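Local coordinates for isomaltodextranase (PDB 5AWO), which hydrolyses alpha-1,6-glucosidic linkages in dextran-type polysaccharides, removing successive isomaltose units from the non-reducing chain ends, at residues N499-G504 against A600-W605; R531-N536 against D571-A576; S542-T547 against V562-L567. One frame throughout, in Å; residues are numbered along the deposited sequence.

Interaction 1 of 3, residues N499-G504 against A600-W605; sequences NGFVDG and AINLNW
Val-502 and Leu-603 form an antiparallel hydrogen-bonded pair in the beta-sandwich of the C-terminal carbohydrate-binding module. Val-502 N gives an almost straight bond to Leu-603 O (2.8 Å). Leu-603 N returns one to Val-502 O (2.9 Å). Their side chains share one face of the sheet, where Val-516 and Phe-518 of strand 515-522 pack on them. Asn-602 projects with Phe-501 and Asp-503. Its CG lies anti to the carbonyl carbon (chi1 -70°), which lays the amide beside CD1 and CE1 of Phe-501. CB of Asn-602 rests 3.8 Å from CD1 of the Phe-501 ring. CG of Asn-602 lies equally close to CE1 of Phe-501. At the tip the amide parts: ND2 of Asn-602 stays 3.7 Å from CE1 of Phe-501, while OD1 of Asn-602 turns to CB of Asp-503 at 3.2 Å. Amide and ring planes are 30° apart. OD2 of Asp-503 bonds to ND2 of Asn-490. An alanine here would keep the CB contact, but CE1 of Phe-501 and CB of Asp-503 would probably lose their amide neighbours, opening a gap between them. Past this pair, Asn-604 and Trp-605 both face Arg-533 in a classic beta bulge. Beside it a water lies between Gly-500 O and Asn-604 O, 2.8 Å from the latter.

Interaction 2 of 3, residues R531-N536 against D571-A576; sequences RYRYAN and DTWGVA
Arg-533 lays its guanidinium flat along Trp-573, the two planes 17° apart. Its CG is anti to the backbone N (chi1 -169°), and the chain runs extended from CG to NE, which carries the charged group across to the tryptophan. CB of Trp-573 sits over the centre of the guanidinium, 3.4 Å from NH2 of Arg-533. NH1 lies over the rim of the indole. CB of Ala-535 covers the opposite indole face, 3.9 Å from the centroid of the six-membered ring, a CH-pi contact. Trp-573 NE1 is held by Pro-494 O, which fixes the turn of the ring. Tyr-534 has CG between the backbone N and the carbonyl carbon (chi1 78°). This folds the ring over Gly-574, with CD1 of Tyr-534 3.2 Å from Gly-574 O. Four backbone bonds pair Tyr-532 with Ala-576 and Tyr-534 with Gly-574, antiparallel, in the binding module's sheet. Arg-531 brings its CB to within 3.7 Å of CG1 of Val-575, then bends to salt bridges with Glu-607 and Asp-609. One face of the Arg-533 guanidinium is thus covered by CB of Trp-573. Its N-H groups bond to Gly-495 O and, through water, to Trp-573 O, which would probably spread the positive charge over neutral oxygens.

Interaction 3 of 3, residues S542-T547 against V562-L567; sequences STMTVT and VSFPGL
Phe-564 and Met-544 meet on the inward face of a beta hairpin, strands 542-549 and 555-564, in the beta-sandwich of the carbohydrate-binding module. The two side chains cross at about a right angle. CB and CG of Met-544 both lie 3.7 Å from CE1 of Phe-564. The phenylalanine CG is anti to the carbonyl carbon (chi1 -65°), and this swings the ring along the neighbouring strand, with Ser-542 O at its edge and in its plane. Further along, the valines make the second apolar contact: CG2 of Val-546 touches CG2 of Val-562 at 3.6 Å. In each valine that methyl is the branch beside the backbone N.

The ladder beneath sets this register. Ser-542 and Phe-564 form one hydrogen-bonded pair. The bond from Phe-564 N to Ser-542 O is short, 2.7 Å, though bent at the hydrogen (146°). Met-544 and Val-562 form the next, and here Val-562 N reaches Met-544 O almost straight at 2.8 Å. Between them Thr-543 and Ser-563 are a non-hydrogen-bonded pair on the other face, where CG2 of Thr-543 approaches OG of Ser-563 at 4.0 Å.

Outside the hairpin, Ile-591 of strand 585-592 packs against Met-544, Val-546 and Phe-564. Tyr-532 of the other sheet lies against both valines. Tyr-534 meets the Phe-564 ring edge-to-face. Polar groups anchor the strand as well. Thr-543 OG1 bonds to Asp-597 and to the backbone N of Lys-598, and Asp-597 also takes Thr-545 OG1. At the start of the strand, Ser-542 OG, anti to its own carbonyl carbon, bonds to Ala-600 O.

All three contacts lie in the C-terminal carbohydrate-binding module, away from the catalytic residues. They are nested along the chain: interaction 3 sits inside the loop closed by interaction 2, which sits inside that of interaction 1. Interactions 1 and 2 share a sheet, with centres about 9 Å apart. Strands 601-609 and 526-535 are neighbours in it, joined by probable backbone bonds such as Asn-604 N to Arg-533 O. Interaction 3 belongs to the other sheet, its centre about 10 Å from that of interaction 2 and 13 Å from that of interaction 1. Packing of Ile-601 on Phe-564 and a probable bond from Leu-567 N to Asn-536 O join the two layers into one sandwich.

Interaction 1 of 3, residues N499-G504 against A600-W605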
ATOM      1  N   ASN A 499      -1.702   8.222 -22.260  1.00 23.53           N
ATOM      2  CA  ASN A 499      -3.026   8.689 -21.819  1.00 22.38           C
ATOM      3  C   ASN A 499      -2.969  10.088 -21.175  1.00 20.06           C
ATOM      4  O   ASN A 499      -4.007  10.684 -20.937  1.00 19.68           O
ATOM      5  CB  ASN A 499      -3.669   7.681 -20.817  1.00 23.48           C
ATOM      6  CG  ASN A 499      -2.919   7.564 -19.515  1.00 23.29           C
ATOM      7  OD1 ASN A 499      -1.718   7.498 -19.488  1.00 24.11           O
ATOM      8  ND2 ASN A 499      -3.670   7.429 -18.383  1.00 25.13           N
ATOM      9  N   GLY A 500      -1.756  10.578 -20.902  1.00 21.31           N
ATOM     10  CA  GLY A 500      -1.578  11.867 -20.239  1.00 20.34           C
ATOM     11  C   GLY A 500      -0.162  12.063 -19.739  1.00 19.09           C
ATOM     12  O   GLY A 500       0.798  11.479 -20.268  1.00 20.66           O
ATOM     13  N   PHE A 501      -0.032  12.855 -18.676  1.00 18.69           N
ATOM     14  CA  PHE A 501       1.246  13.243 -18.140  1.00 19.36           C
ATOM     15  C   PHE A 501       1.078  13.627 -16.681  1.00 18.28           C
ATOM     16  O   PHE A 501      -0.035  13.583 -16.149  1.00 17.98           O
ATOM     17  CB  PHE A 501       1.833  14.431 -18.947  1.00 19.12           C
ATOM     18  CG  PHE A 501       0.889  15.583 -19.105  1.00 19.24           C
ATOM     19  CD1 PHE A 501       0.810  16.604 -18.149  1.00 19.42           C
ATOM     20  CD2 PHE A 501       0.068  15.649 -20.208  1.00 19.29           C
ATOM     21  CE1 PHE A 501      -0.064  17.662 -18.319  1.00 19.89           C
ATOM     22  CE2 PHE A 501      -0.811  16.695 -20.382  1.00 19.90           C
ATOM     23  CZ  PHE A 501      -0.888  17.712 -19.431  1.00 20.88           C
ATOM     24  N   VAL A 502       2.172  14.019 -16.036  1.00 19.90           N
ATOM     25  CA  VAL A 502       2.093  14.499 -14.671  1.00 19.31           C
ATOM     26  C   VAL A 502       2.230  16.013 -14.614  1.00 20.31           C
ATOM     27  O   VAL A 502       3.167  16.554 -15.195  1.00 21.72           O
ATOM     28  CB  VAL A 502       3.160  13.819 -13.802  1.00 19.38           C
ATOM     29  CG1 VAL A 502       3.296  14.512 -12.442  1.00 19.69           C
ATOM     30  CG2 VAL A 502       2.785  12.361 -13.606  1.00 19.26           C
ATOM     31  N   ASP A 503       1.286  16.672 -13.954  1.00 18.63           N
ATOM     32  CA  ASP A 503       1.382  18.107 -13.679  1.00 20.26           C
ATOM     33  C   ASP A 503       1.457  18.342 -12.178  1.00 21.12           C
ATOM     34  O   ASP A 503       1.738  17.400 -11.398  1.00 19.11           O
ATOM     35  CB  ASP A 503       0.249  18.886 -14.368  1.00 20.94           C
ATOM     36  CG  ASP A 503      -1.104  18.690 -13.729  1.00 21.72           C
ATOM     37  OD1 ASP A 503      -1.195  17.837 -12.808  1.00 21.34           O
ATOM     38  OD2 ASP A 503      -2.064  19.371 -14.156  1.00 21.56           O
ATOM     39  N   GLY A 504       1.291  19.602 -11.774  1.00 21.05           N
ATOM     40  CA  GLY A 504       1.455  19.982 -10.396  1.00 20.89           C
ATOM     41  C   GLY A 504       2.904  20.059  -9.963  1.00 21.04           C
ATOM     42  O   GLY A 504       3.184  20.092  -8.758  1.00 21.50           O
ATOM     43  N   ALA A 600       8.326  25.644 -13.470  1.00 24.23           N
ATOM     44  CA  ALA A 600       7.469  24.459 -13.449  1.00 23.56           C
ATOM     45  C   ALA A 600       7.677  23.645 -14.728  1.00 25.53           C
ATOM     46  O   ALA A 600       8.093  24.185 -15.757  1.00 24.39           O
ATOM     47  CB  ALA A 600       6.021  24.877 -13.327  1.00 23.61           C
ATOM     48  N   ILE A 601       7.389  22.343 -14.671  1.00 24.08           N
ATOM     49  CA  ILE A 601       7.297  21.526 -15.877  1.00 22.50           C
ATOM     50  C   ILE A 601       6.117  20.599 -15.754  1.00 23.78           C
ATOM     51  O   ILE A 601       5.621  20.355 -14.655  1.00 23.63           O
ATOM     52  CB  ILE A 601       8.531  20.638 -16.163  1.00 23.86           C
ATOM     53  CG1 ILE A 601       8.608  19.419 -15.216  1.00 23.51           C
ATOM     54  CG2 ILE A 601       9.814  21.465 -16.158  1.00 24.24           C
ATOM     55  CD1 ILE A 601       9.712  18.435 -15.570  1.00 23.37           C
ATOM     56  N   ASN A 602       5.695  20.079 -16.895  1.00 21.99           N
ATOM     57  CA  ASN A 602       4.838  18.881 -16.937  1.00 22.44           C
ATOM     58  C   ASN A 602       5.722  17.750 -17.422  1.00 23.76           C
ATOM     59  O   ASN A 602       6.541  17.944 -18.320  1.00 23.90           O
ATOM     60  CB  ASN A 602       3.658  19.086 -17.853  1.00 23.02           C
ATOM     61  CG  ASN A 602       2.656  20.082 -17.300  1.00 23.57           C
ATOM     62  OD1 ASN A 602       2.525  20.231 -16.089  1.00 23.70           O
ATOM     63  ND2 ASN A 602       1.932  20.764 -18.183  1.00 24.12           N
ATOM     64  N   LEU A 603       5.589  16.561 -16.837  1.00 21.77           N
ATOM     65  CA  LEU A 603       6.479  15.466 -17.151  1.00 21.56           C
ATOM     66  C   LEU A 603       5.712  14.329 -17.808  1.00 21.50           C
ATOM     67  O   LEU A 603       4.739  13.832 -17.238  1.00 21.64           O
ATOM     68  CB  LEU A 603       7.189  14.956 -15.895  1.00 22.49           C
ATOM     69  CG  LEU A 603       8.233  13.873 -16.116  1.00 23.16           C
ATOM     70  CD1 LEU A 603       9.476  14.419 -16.831  1.00 24.08           C
ATOM     71  CD2 LEU A 603       8.623  13.229 -14.805  1.00 23.02           C
ATOM     72  N   ASN A 604       6.167  13.911 -18.991  1.00 21.98           N
ATOM     73  CA  ASN A 604       5.557  12.797 -19.723  1.00 22.46           C
ATOM     74  C   ASN A 604       6.214  11.467 -19.416  1.00 22.89           C
ATOM     75  O   ASN A 604       5.524  10.489 -19.107  1.00 21.65           O
ATOM     76  CB  ASN A 604       5.639  13.079 -21.218  1.00 22.80           C
ATOM     77  CG  ASN A 604       4.706  12.213 -22.042  1.00 24.30           C
ATOM     78  OD1 ASN A 604       3.806  11.505 -21.535  1.00 25.41           O
ATOM     79  ND2 ASN A 604       4.890  12.284 -23.317  1.00 22.89           N
ATOM     80  N   TRP A 605       7.536  11.393 -19.488  1.00 21.90           N
ATOM     81  CA  TRP A 605       8.251  10.171 -19.227  1.00 23.34           C
ATOM     82  C   TRP A 605       9.714  10.402 -18.964  1.00 24.35           C
ATOM     83  O   TRP A 605      10.220  11.510 -19.224  1.00 25.72           O
ATOM     84  CB  TRP A 605       8.056   9.143 -20.353  1.00 22.48           C
ATOM     85  CG  TRP A 605       8.297   9.555 -21.823  1.00 23.30           C
ATOM     86  CD1 TRP A 605       7.359   9.647 -22.781  1.00 23.58           C
ATOM     87  CD2 TRP A 605       9.562   9.816 -22.480  1.00 25.16           C
ATOM     88  NE1 TRP A 605       7.928   9.964 -24.009  1.00 24.43           N
ATOM     89  CE2 TRP A 605       9.280  10.070 -23.838  1.00 25.23           C
ATOM     90  CE3 TRP A 605      10.890   9.856 -22.052  1.00 25.82           C
ATOM     91  CZ2 TRP A 605      10.288  10.384 -24.770  1.00 25.01           C
ATOM     92  CZ3 TRP A 605      11.891  10.170 -22.987  1.00 27.25           C
ATOM     93  CH2 TRP A 605      11.572  10.424 -24.319  1.00 25.85           C
TER
HETATM   94  O   HOH W   1       2.860  10.004 -18.592  1.00 25.72           O

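Interaction 2 of 3, residues R531-N536 against D571-A576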
ATOM      1  N   ARG A 531      16.910  10.506 -20.171  1.00 31.99           N
ATOM      2  CA  ARG A 531      16.156  11.522 -20.901  1.00 30.58           C
ATOM      3  C   ARG A 531      14.826  11.820 -20.205  1.00 31.09           C
ATOM      4  O   ARG A 531      14.240  10.922 -19.600  1.00 28.62           O
ATOM      5  CB  ARG A 531      15.914  11.091 -22.351  1.00 34.22           C
ATOM      6  CG  ARG A 531      17.170  11.089 -23.227  1.00 34.29           C
ATOM      7  CD  ARG A 531      16.890  10.623 -24.652  1.00 35.82           C
ATOM      8  NE  ARG A 531      16.486   9.215 -24.728  1.00 34.99           N
ATOM      9  CZ  ARG A 531      17.295   8.167 -24.555  1.00 39.04           C
ATOM     10  NH1 ARG A 531      18.599   8.323 -24.303  1.00 37.62           N
ATOM     11  NH2 ARG A 531      16.790   6.934 -24.637  1.00 39.72           N
ATOM     12  N   TYR A 532      14.358  13.060 -20.313  1.00 28.05           N
ATOM     13  CA  TYR A 532      13.114  13.521 -19.686  1.00 26.48           C
ATOM     14  C   TYR A 532      12.240  14.213 -20.735  1.00 27.38           C
ATOM     15  O   TYR A 532      12.623  15.272 -21.257  1.00 27.99           O
ATOM     16  CB  TYR A 532      13.413  14.533 -18.564  1.00 25.44           C
ATOM     17  CG  TYR A 532      14.492  14.183 -17.570  1.00 26.00           C
ATOM     18  CD1 TYR A 532      15.846  14.426 -17.848  1.00 25.32           C
ATOM     19  CD2 TYR A 532      14.178  13.694 -16.299  1.00 23.97           C
ATOM     20  CE1 TYR A 532      16.826  14.138 -16.917  1.00 26.66           C
ATOM     21  CE2 TYR A 532      15.156  13.389 -15.367  1.00 25.69           C
ATOM     22  CZ  TYR A 532      16.493  13.618 -15.663  1.00 25.64           C
ATOM     23  OH  TYR A 532      17.443  13.311 -14.712  1.00 27.85           O
ATOM     24  N   ARG A 533      11.086  13.643 -21.082  1.00 26.85           N
ATOM     25  CA  ARG A 533      10.169  14.327 -21.982  1.00 25.82           C
ATOM     26  C   ARG A 533       9.247  15.197 -21.152  1.00 28.29           C
ATOM     27  O   ARG A 533       8.572  14.700 -20.233  1.00 24.90           O
ATOM     28  CB  ARG A 533       9.361  13.375 -22.885  1.00 27.09           C
ATOM     29  CG  ARG A 533       8.616  14.097 -23.997  1.00 27.29           C
ATOM     30  CD  ARG A 533       8.028  13.160 -25.040  1.00 28.65           C
ATOM     31  NE  ARG A 533       7.609  13.876 -26.253  1.00 27.06           N
ATOM     32  CZ  ARG A 533       6.363  14.179 -26.609  1.00 27.82           C
ATOM     33  NH1 ARG A 533       5.313  13.826 -25.871  1.00 27.53           N
ATOM     34  NH2 ARG A 533       6.138  14.823 -27.744  1.00 29.90           N
ATOM     35  N   TYR A 534       9.203  16.482 -21.485  1.00 25.91           N
ATOM     36  CA  TYR A 534       8.610  17.491 -20.622  1.00 26.90           C
ATOM     37  C   TYR A 534       7.949  18.612 -21.431  1.00 25.56           C
ATOM     38  O   TYR A 534       8.225  18.770 -22.626  1.00 27.66           O
ATOM     39  CB  TYR A 534       9.706  18.100 -19.725  1.00 26.65           C
ATOM     40  CG  TYR A 534      10.552  19.119 -20.469  1.00 28.53           C
ATOM     41  CD1 TYR A 534      11.609  18.714 -21.274  1.00 29.11           C
ATOM     42  CD2 TYR A 534      10.243  20.470 -20.414  1.00 29.60           C
ATOM     43  CE1 TYR A 534      12.369  19.641 -21.983  1.00 29.54           C
ATOM     44  CE2 TYR A 534      10.993  21.401 -21.124  1.00 30.33           C
ATOM     45  CZ  TYR A 534      12.042  20.971 -21.908  1.00 31.83           C
ATOM     46  OH  TYR A 534      12.789  21.902 -22.622  1.00 30.64           O
ATOM     47  N   ALA A 535       7.077  19.373 -20.781  1.00 25.37           N
ATOM     48  CA  ALA A 535       6.587  20.664 -21.291  1.00 25.52           C
ATOM     49  C   ALA A 535       6.949  21.755 -20.262  1.00 26.93           C
ATOM     50  O   ALA A 535       7.001  21.495 -19.053  1.00 25.45           O
ATOM     51  CB  ALA A 535       5.093  20.636 -21.521  1.00 24.61           C
ATOM     52  N   ASN A 536       7.220  22.965 -20.755  1.00 27.06           N
ATOM     53  CA  ASN A 536       7.509  24.135 -19.909  1.00 26.52           C
ATOM     54  C   ASN A 536       7.309  25.409 -20.714  1.00 26.90           C
ATOM     55  O   ASN A 536       8.175  25.767 -21.512  1.00 30.53           O
ATOM     56  CB  ASN A 536       8.948  24.110 -19.400  1.00 27.07           C
ATOM     57  CG  ASN A 536       9.395  25.450 -18.806  1.00 25.58           C
ATOM     58  OD1 ASN A 536       8.576  26.265 -18.406  1.00 28.05           O
ATOM     59  ND2 ASN A 536      10.692  25.657 -18.748  1.00 27.84           N
ATOM     60  N   ASP A 571       1.510  23.075 -25.111  1.00 31.86           N
ATOM     61  CA  ASP A 571       1.358  21.954 -26.078  1.00 35.00           C
ATOM     62  C   ASP A 571       2.660  21.514 -26.760  1.00 31.62           C
ATOM     63  O   ASP A 571       2.649  20.590 -27.573  1.00 33.22           O
ATOM     64  CB  ASP A 571       0.416  22.345 -27.229  1.00 39.20           C
ATOM     65  CG  ASP A 571      -0.991  22.597 -26.789  1.00 41.58           C
ATOM     66  OD1 ASP A 571      -1.270  22.506 -25.574  1.00 44.82           O
ATOM     67  OD2 ASP A 571      -1.825  22.908 -27.673  1.00 41.80           O
ATOM     68  N   THR A 572       3.762  22.199 -26.480  1.00 30.42           N
ATOM     69  CA  THR A 572       5.057  21.836 -27.017  1.00 29.33           C
ATOM     70  C   THR A 572       5.810  20.956 -26.026  1.00 29.50           C
ATOM     71  O   THR A 572       5.888  21.291 -24.848  1.00 29.01           O
ATOM     72  CB  THR A 572       5.901  23.107 -27.305  1.00 31.10           C
ATOM     73  OG1 THR A 572       5.090  24.060 -27.998  1.00 30.49           O
ATOM     74  CG2 THR A 572       7.107  22.787 -28.140  1.00 30.70           C
ATOM     75  N   TRP A 573       6.404  19.872 -26.522  1.00 29.74           N
ATOM     76  CA  TRP A 573       7.153  18.931 -25.702  1.00 29.30           C
ATOM     77  C   TRP A 573       8.605  18.861 -26.155  1.00 29.22           C
ATOM     78  O   TRP A 573       8.901  18.847 -27.367  1.00 34.32           O
ATOM     79  CB  TRP A 573       6.485  17.530 -25.756  1.00 28.16           C
ATOM     80  CG  TRP A 573       5.056  17.578 -25.268  1.00 27.58           C
ATOM     81  CD1 TRP A 573       3.960  17.894 -25.984  1.00 26.84           C
ATOM     82  CD2 TRP A 573       4.592  17.318 -23.927  1.00 26.16           C
ATOM     83  NE1 TRP A 573       2.831  17.871 -25.187  1.00 27.09           N
ATOM     84  CE2 TRP A 573       3.200  17.514 -23.920  1.00 25.20           C
ATOM     85  CE3 TRP A 573       5.225  16.953 -22.741  1.00 24.77           C
ATOM     86  CZ2 TRP A 573       2.424  17.355 -22.763  1.00 25.43           C
ATOM     87  CZ3 TRP A 573       4.461  16.806 -21.601  1.00 24.52           C
ATOM     88  CH2 TRP A 573       3.084  17.006 -21.618  1.00 24.01           C
ATOM     89  N   GLY A 574       9.515  18.833 -25.192  1.00 29.64           N
ATOM     90  CA  GLY A 574      10.927  18.613 -25.469  1.00 29.12           C
ATOM     91  C   GLY A 574      11.501  17.456 -24.683  1.00 31.31           C
ATOM     92  O   GLY A 574      10.822  16.872 -23.832  1.00 30.26           O
ATOM     93  N   VAL A 575      12.740  17.112 -24.984  1.00 29.28           N
ATOM     94  CA  VAL A 575      13.474  16.083 -24.285  1.00 32.00           C
ATOM     95  C   VAL A 575      14.764  16.678 -23.726  1.00 33.52           C
ATOM     96  O   VAL A 575      15.642  17.118 -24.486  1.00 36.34           O
ATOM     97  CB  VAL A 575      13.796  14.887 -25.207  1.00 32.01           C
ATOM     98  CG1 VAL A 575      14.543  13.815 -24.435  1.00 32.93           C
ATOM     99  CG2 VAL A 575      12.511  14.347 -25.840  1.00 33.06           C
ATOM    100  N   ALA A 576      14.867  16.729 -22.404  1.00 34.54           N
ATOM    101  CA  ALA A 576      16.111  17.106 -21.751  1.00 33.86           C
ATOM    102  C   ALA A 576      16.971  15.873 -21.602  1.00 37.01           C
ATOM    103  O   ALA A 576      16.458  14.760 -21.406  1.00 35.57           O
ATOM    104  CB  ALA A 576      15.840  17.737 -20.400  1.00 34.42           C
TER
HETATM  105  O   HOH W   2       7.907  16.575 -29.362  1.00 46.89           O
HETATM  106  O   HOH W   3       6.365  23.384 -23.204  1.00 26.63           O

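Interaction 3 of 3, residues S542-T547 against V562-L567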
ATOM      1  N   SER A 542      13.114  26.222 -16.547  1.00 31.67           N
ATOM      2  CA  SER A 542      12.652  25.690 -15.269  1.00 29.69           C
ATOM      3  C   SER A 542      13.668  24.671 -14.764  1.00 27.08           C
ATOM      4  O   SER A 542      14.472  24.150 -15.529  1.00 27.97           O
ATOM      5  CB  SER A 542      11.290  25.035 -15.435  1.00 26.98           C
ATOM      6  OG  SER A 542      10.294  25.964 -15.770  1.00 25.95           O
ATOM      7  N   THR A 543      13.648  24.376 -13.468  1.00 25.50           N
ATOM      8  CA  THR A 543      14.527  23.339 -12.950  1.00 25.54           C
ATOM      9  C   THR A 543      13.722  22.362 -12.094  1.00 24.22           C
ATOM     10  O   THR A 543      12.697  22.726 -11.542  1.00 23.01           O
ATOM     11  CB  THR A 543      15.744  23.887 -12.163  1.00 25.89           C
ATOM     12  OG1 THR A 543      15.350  24.407 -10.887  1.00 25.82           O
ATOM     13  CG2 THR A 543      16.454  24.986 -12.974  1.00 26.95           C
ATOM     14  N   MET A 544      14.216  21.139 -12.021  1.00 25.92           N
ATOM     15  CA  MET A 544      13.713  20.135 -11.069  1.00 25.76           C
ATOM     16  C   MET A 544      14.877  19.497 -10.360  1.00 27.39           C
ATOM     17  O   MET A 544      15.972  19.389 -10.922  1.00 28.43           O
ATOM     18  CB  MET A 544      12.917  19.034 -11.798  1.00 25.29           C
ATOM     19  CG  MET A 544      11.702  19.549 -12.518  1.00 25.27           C
ATOM     20  SD  MET A 544      10.330  20.037 -11.457  1.00 25.31           S
ATOM     21  CE  MET A 544       9.669  21.489 -12.263  1.00 28.79           C
ATOM     22  N   THR A 545      14.640  19.060  -9.127  1.00 25.28           N
ATOM     23  CA  THR A 545      15.638  18.335  -8.369  1.00 26.14           C
ATOM     24  C   THR A 545      15.502  16.838  -8.640  1.00 27.28           C
ATOM     25  O   THR A 545      14.391  16.296  -8.549  1.00 27.64           O
ATOM     26  CB  THR A 545      15.488  18.633  -6.864  1.00 27.06           C
ATOM     27  OG1 THR A 545      15.634  20.052  -6.639  1.00 27.66           O
ATOM     28  CG2 THR A 545      16.502  17.856  -6.058  1.00 27.17           C
ATOM     29  N   VAL A 546      16.612  16.187  -8.990  1.00 27.66           N
ATOM     30  CA  VAL A 546      16.632  14.765  -9.355  1.00 28.13           C
ATOM     31  C   VAL A 546      17.595  14.016  -8.452  1.00 31.60           C
ATOM     32  O   VAL A 546      18.746  14.435  -8.271  1.00 31.60           O
ATOM     33  CB  VAL A 546      17.024  14.529 -10.829  1.00 27.60           C
ATOM     34  CG1 VAL A 546      17.105  13.032 -11.147  1.00 28.41           C
ATOM     35  CG2 VAL A 546      16.042  15.220 -11.767  1.00 27.24           C
ATOM     36  N   THR A 547      17.114  12.922  -7.860  1.00 28.15           N
ATOM     37  CA  THR A 547      17.956  12.026  -7.100  1.00 28.48           C
ATOM     38  C   THR A 547      17.831  10.587  -7.589  1.00 28.70           C
ATOM     39  O   THR A 547      16.847  10.210  -8.256  1.00 28.30           O
ATOM     40  CB  THR A 547      17.638  12.039  -5.588  1.00 28.04           C
ATOM     41  OG1 THR A 547      16.265  11.649  -5.345  1.00 28.64           O
ATOM     42  CG2 THR A 547      17.881  13.392  -4.978  1.00 29.30           C
ATOM     43  N   VAL A 562      18.311  19.785 -12.400  1.00 32.03           N
ATOM     44  CA  VAL A 562      18.366  19.518 -13.824  1.00 30.60           C
ATOM     45  C   VAL A 562      17.554  20.613 -14.505  1.00 30.48           C
ATOM     46  O   VAL A 562      16.492  20.997 -14.013  1.00 30.93           O
ATOM     47  CB  VAL A 562      17.802  18.113 -14.146  1.00 30.02           C
ATOM     48  CG1 VAL A 562      17.753  17.883 -15.647  1.00 31.33           C
ATOM     49  CG2 VAL A 562      18.639  17.049 -13.462  1.00 30.92           C
ATOM     50  N   SER A 563      18.067  21.165 -15.604  1.00 30.82           N
ATOM     51  CA  SER A 563      17.435  22.317 -16.228  1.00 30.19           C
ATOM     52  C   SER A 563      16.582  21.917 -17.410  1.00 29.34           C
ATOM     53  O   SER A 563      16.923  20.984 -18.137  1.00 32.54           O
ATOM     54  CB  SER A 563      18.504  23.341 -16.661  1.00 32.49           C
ATOM     55  OG  SER A 563      19.239  23.778 -15.534  1.00 35.15           O
ATOM     56  N   PHE A 564      15.485  22.645 -17.594  1.00 28.55           N
ATOM     57  CA  PHE A 564      14.457  22.357 -18.585  1.00 29.50           C
ATOM     58  C   PHE A 564      14.100  23.639 -19.363  1.00 29.03           C
ATOM     59  O   PHE A 564      13.395  24.500 -18.849  1.00 29.45           O
ATOM     60  CB  PHE A 564      13.206  21.794 -17.886  1.00 29.82           C
ATOM     61  CG  PHE A 564      13.430  20.462 -17.224  1.00 29.88           C
ATOM     62  CD1 PHE A 564      13.925  20.380 -15.930  1.00 29.11           C
ATOM     63  CD2 PHE A 564      13.135  19.280 -17.893  1.00 30.10           C
ATOM     64  CE1 PHE A 564      14.133  19.151 -15.317  1.00 29.85           C
ATOM     65  CE2 PHE A 564      13.348  18.050 -17.281  1.00 28.93           C
ATOM     66  CZ  PHE A 564      13.846  17.983 -15.997  1.00 30.03           C
ATOM     67  N   PRO A 565      14.584  23.766 -20.618  1.00 32.30           N
ATOM     68  CA  PRO A 565      14.362  25.003 -21.397  1.00 32.32           C
ATOM     69  C   PRO A 565      12.900  25.364 -21.636  1.00 33.37           C
ATOM     70  O   PRO A 565      12.063  24.469 -21.831  1.00 32.93           O
ATOM     71  CB  PRO A 565      15.067  24.712 -22.730  1.00 31.88           C
ATOM     72  CG  PRO A 565      16.113  23.708 -22.407  1.00 31.54           C
ATOM     73  CD  PRO A 565      15.563  22.876 -21.263  1.00 31.14           C
ATOM     74  N   GLY A 566      12.594  26.661 -21.613  1.00 31.90           N
ATOM     75  CA  GLY A 566      11.264  27.165 -21.924  1.00 32.02           C
ATOM     76  C   GLY A 566      10.937  26.908 -23.387  1.00 34.02           C
ATOM     77  O   GLY A 566      11.818  26.989 -24.252  1.00 35.74           O
ATOM     78  N   LEU A 567       9.675  26.586 -23.647  1.00 33.24           N
ATOM     79  CA  LEU A 567       9.167  26.292 -24.978  1.00 32.63           C
ATOM     80  C   LEU A 567       7.951  27.171 -25.224  1.00 32.09           C
ATOM     81  O   LEU A 567       7.399  27.757 -24.296  1.00 31.53           O
ATOM     82  CB  LEU A 567       8.799  24.798 -25.093  1.00 33.48           C
ATOM     83  CG  LEU A 567       9.906  23.785 -24.773  1.00 34.04           C
ATOM     84  CD1 LEU A 567       9.361  22.360 -24.727  1.00 34.67           C
ATOM     85  CD2 LEU A 567      11.052  23.864 -25.765  1.00 35.94           C
TER